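Local atomic coordinates of putative translation initiation inhibitor (Salmonella typhimurium, PDB entry 3GTZ), a protein that is of unknown function but belongs to the RutC (YjgF-like) family and may inhibit translation initiation. Residues G28-L33 against F38-N43. Numbering follows the deposited sequence.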
loop_
_atom_site.group_PDB
_atom_site.type_symbol
_atom_site.label_atom_id
_atom_site.label_comp_id
_atom_site.label_asym_id
_atom_site.label_seq_id
_atom_site.Cartn_x
_atom_site.Cartn_y
_atom_site.Cartn_z
ATOM N N GLY A 28 -9.821 7.398 -0.400
ATOM C CA GLY A 28 -11.117 7.897 -0.782
ATOM C C GLY A 28 -12.071 6.745 -0.945
ATOM O O GLY A 28 -11.726 5.720 -1.522
ATOM N N VAL A 29 -13.269 6.918 -0.407
ATOM C CA VAL A 29 -14.318 5.944 -0.535
ATOM C C VAL A 29 -15.564 6.634 -1.082
ATOM O O VAL A 29 -15.729 7.849 -0.905
ATOM C CB VAL A 29 -14.603 5.254 0.822
ATOM C CG1 VAL A 29 -13.296 4.860 1.491
ATOM C CG2 VAL A 29 -15.389 6.171 1.730
ATOM N N PRO A 30 -16.431 5.877 -1.777
ATOM C CA PRO A 30 -17.604 6.497 -2.407
ATOM C C PRO A 30 -18.656 7.115 -1.455
ATOM O O PRO A 30 -18.805 6.688 -0.310
ATOM C CB PRO A 30 -18.194 5.349 -3.226
ATOM C CG PRO A 30 -17.093 4.351 -3.351
ATOM C CD PRO A 30 -16.362 4.445 -2.081
ATOM N N GLU A 31 -19.365 8.136 -1.947
ATOM C CA GLU A 31 -20.452 8.767 -1.189
ATOM C C GLU A 31 -21.811 8.157 -1.553
ATOM O O GLU A 31 -22.577 7.798 -0.679
ATOM C CB GLU A 31 -20.469 10.280 -1.418
ATOM C CG GLU A 31 -19.660 11.070 -0.369
ATOM C CD GLU A 31 -19.268 12.503 -0.830
ATOM O OE1 GLU A 31 -19.632 12.896 -1.977
ATOM O OE2 GLU A 31 -18.585 13.214 -0.034
ATOM N N ASN A 32 -22.096 8.044 -2.849
ATOM C CA ASN A 32 -23.368 7.505 -3.337
ATOM C C ASN A 32 -23.249 6.001 -3.532
ATOM O O ASN A 32 -22.624 5.530 -4.479
ATOM C CB ASN A 32 -23.751 8.196 -4.653
ATOM C CG ASN A 32 -25.227 7.938 -5.087
ATOM O OD1 ASN A 32 -26.009 7.206 -4.437
ATOM N ND2 ASN A 32 -25.601 8.571 -6.212
ATOM N N LEU A 33 -23.870 5.257 -2.631
ATOM C CA LEU A 33 -23.724 3.808 -2.584
ATOM C C LEU A 33 -24.473 3.109 -3.707
ATOM O O LEU A 33 -24.054 2.023 -4.140
ATOM C CB LEU A 33 -24.154 3.250 -1.211
ATOM C CG LEU A 33 -23.357 3.667 0.043
ATOM C CD1 LEU A 33 -24.017 3.078 1.337
ATOM C CD2 LEU A 33 -21.851 3.314 -0.048
ATOM N N PHE A 38 -18.525 4.294 -12.528
ATOM C CA PHE A 38 -18.067 5.537 -13.142
ATOM C C PHE A 38 -18.357 6.716 -12.221
ATOM O O PHE A 38 -17.472 7.507 -11.922
ATOM C CB PHE A 38 -18.660 5.810 -14.523
ATOM C CG PHE A 38 -18.266 7.159 -15.052
ATOM C CD1 PHE A 38 -16.993 7.366 -15.572
ATOM C CD2 PHE A 38 -19.117 8.242 -14.920
ATOM C CE1 PHE A 38 -16.604 8.602 -16.008
ATOM C CE2 PHE A 38 -18.727 9.484 -15.326
ATOM C CZ PHE A 38 -17.453 9.673 -15.872
ATOM N N GLU A 39 -19.580 6.812 -11.741
ATOM C CA GLU A 39 -19.908 7.858 -10.783
ATOM C C GLU A 39 -19.059 7.754 -9.524
ATOM O O GLU A 39 -18.528 8.761 -9.070
ATOM C CB GLU A 39 -21.374 7.838 -10.421
ATOM C CG GLU A 39 -21.802 8.999 -9.534
ATOM C CD GLU A 39 -23.302 9.147 -9.456
ATOM O OE1 GLU A 39 -24.031 8.559 -10.279
ATOM O OE2 GLU A 39 -23.777 9.869 -8.565
ATOM N N GLN A 40 -18.898 6.546 -8.978
ATOM C CA GLN A 40 -18.191 6.388 -7.708
ATOM C C GLN A 40 -16.729 6.777 -7.876
ATOM O O GLN A 40 -16.172 7.468 -7.010
ATOM C CB GLN A 40 -18.329 4.975 -7.162
ATOM C CG GLN A 40 -19.681 4.682 -6.463
ATOM C CD GLN A 40 -19.685 3.422 -5.607
ATOM O OE1 GLN A 40 -18.719 2.694 -5.585
ATOM N NE2 GLN A 40 -20.771 3.177 -4.887
ATOM N N THR A 41 -16.121 6.407 -9.012
ATOM C CA THR A 41 -14.730 6.793 -9.265
ATOM C C THR A 41 -14.567 8.314 -9.471
ATOM O O THR A 41 -13.730 8.947 -8.848
ATOM C CB THR A 41 -14.137 6.016 -10.453
ATOM O OG1 THR A 41 -14.265 4.609 -10.203
ATOM C CG2 THR A 41 -12.636 6.411 -10.704
ATOM N N ALA A 42 -15.385 8.891 -10.345
ATOM C CA ALA A 42 -15.371 10.342 -10.627
ATOM C C ALA A 42 -15.578 11.176 -9.359
ATOM O O ALA A 42 -14.908 12.182 -9.109
ATOM C CB ALA A 42 -16.464 10.637 -11.592
ATOM N N ASN A 43 -16.530 10.735 -8.559
ATOM C CA ASN A 43 -16.870 11.376 -7.297
ATOM C C ASN A 43 -15.719 11.245 -6.297
ATOM O O ASN A 43 -15.427 12.182 -5.568
ATOM C CB ASN A 43 -18.129 10.715 -6.767
ATOM C CG ASN A 43 -18.865 11.537 -5.719
ATOM O OD1 ASN A 43 -18.291 12.110 -4.833
ATOM N ND2 ASN A 43 -20.200 11.524 -5.813
#
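Pro30 and Gln40 bring the two backbones closest, their CA atoms 5.3 Å apart, where the loop 28-33, leaving strand 23-28, passes the first turns of helix 37-54. The proline ring lies against the side chain of Gln40: Pro30 CB comes within 3.4 Å of Gln40 CD, and Pro30 CG within 3.2 Å of Gln40 OE1. Proline suits this place because its compact, rigid ring offers carbon to the glutamine. Gln40 CG stands anti to the carbonyl carbon (chi1 -79°), and the chain runs on extended, carrying the amide past the proline to the backbone of Asn32. There Gln40 NE2 donates to Asn32 O at 3.0 Å, the bond bent moderately at the hydrogen (155°) and the donor tilted from the carbonyl plane. The same amide bonds through NE2 to Lys105 O and through OE1 to Lys107 N, so both ends of the buried group are satisfied. Glutamine fits because a single side chain can both give and accept hydrogen bonds.

Nearer the surface, Asn32 ND2 donates to Glu39 OE2 over 3.2 Å. Glu39 OE2 lies close to the plane of the Asn32 amide, which meets the carboxylate from above its plane, the two planes standing 74° apart. Asparagine supplies an N-H on a short side chain; Glu39, with CG anti to the backbone N, has a longer, extended chain that carries its carboxylate acceptor to Asn32.

Strands 23-28 and 62-69 both pair antiparallel with strand 108-115 and so run parallel; the loop and helix 37-54 thus begin a beta-alpha-beta crossover, whose start this contact ties together. The chemistry implies two layers: an uncharged, buried amide joining loop 28-33, the helix and loop 105-107, and a more exposed amide-carboxylate bond, probably weaker where solvent can compete.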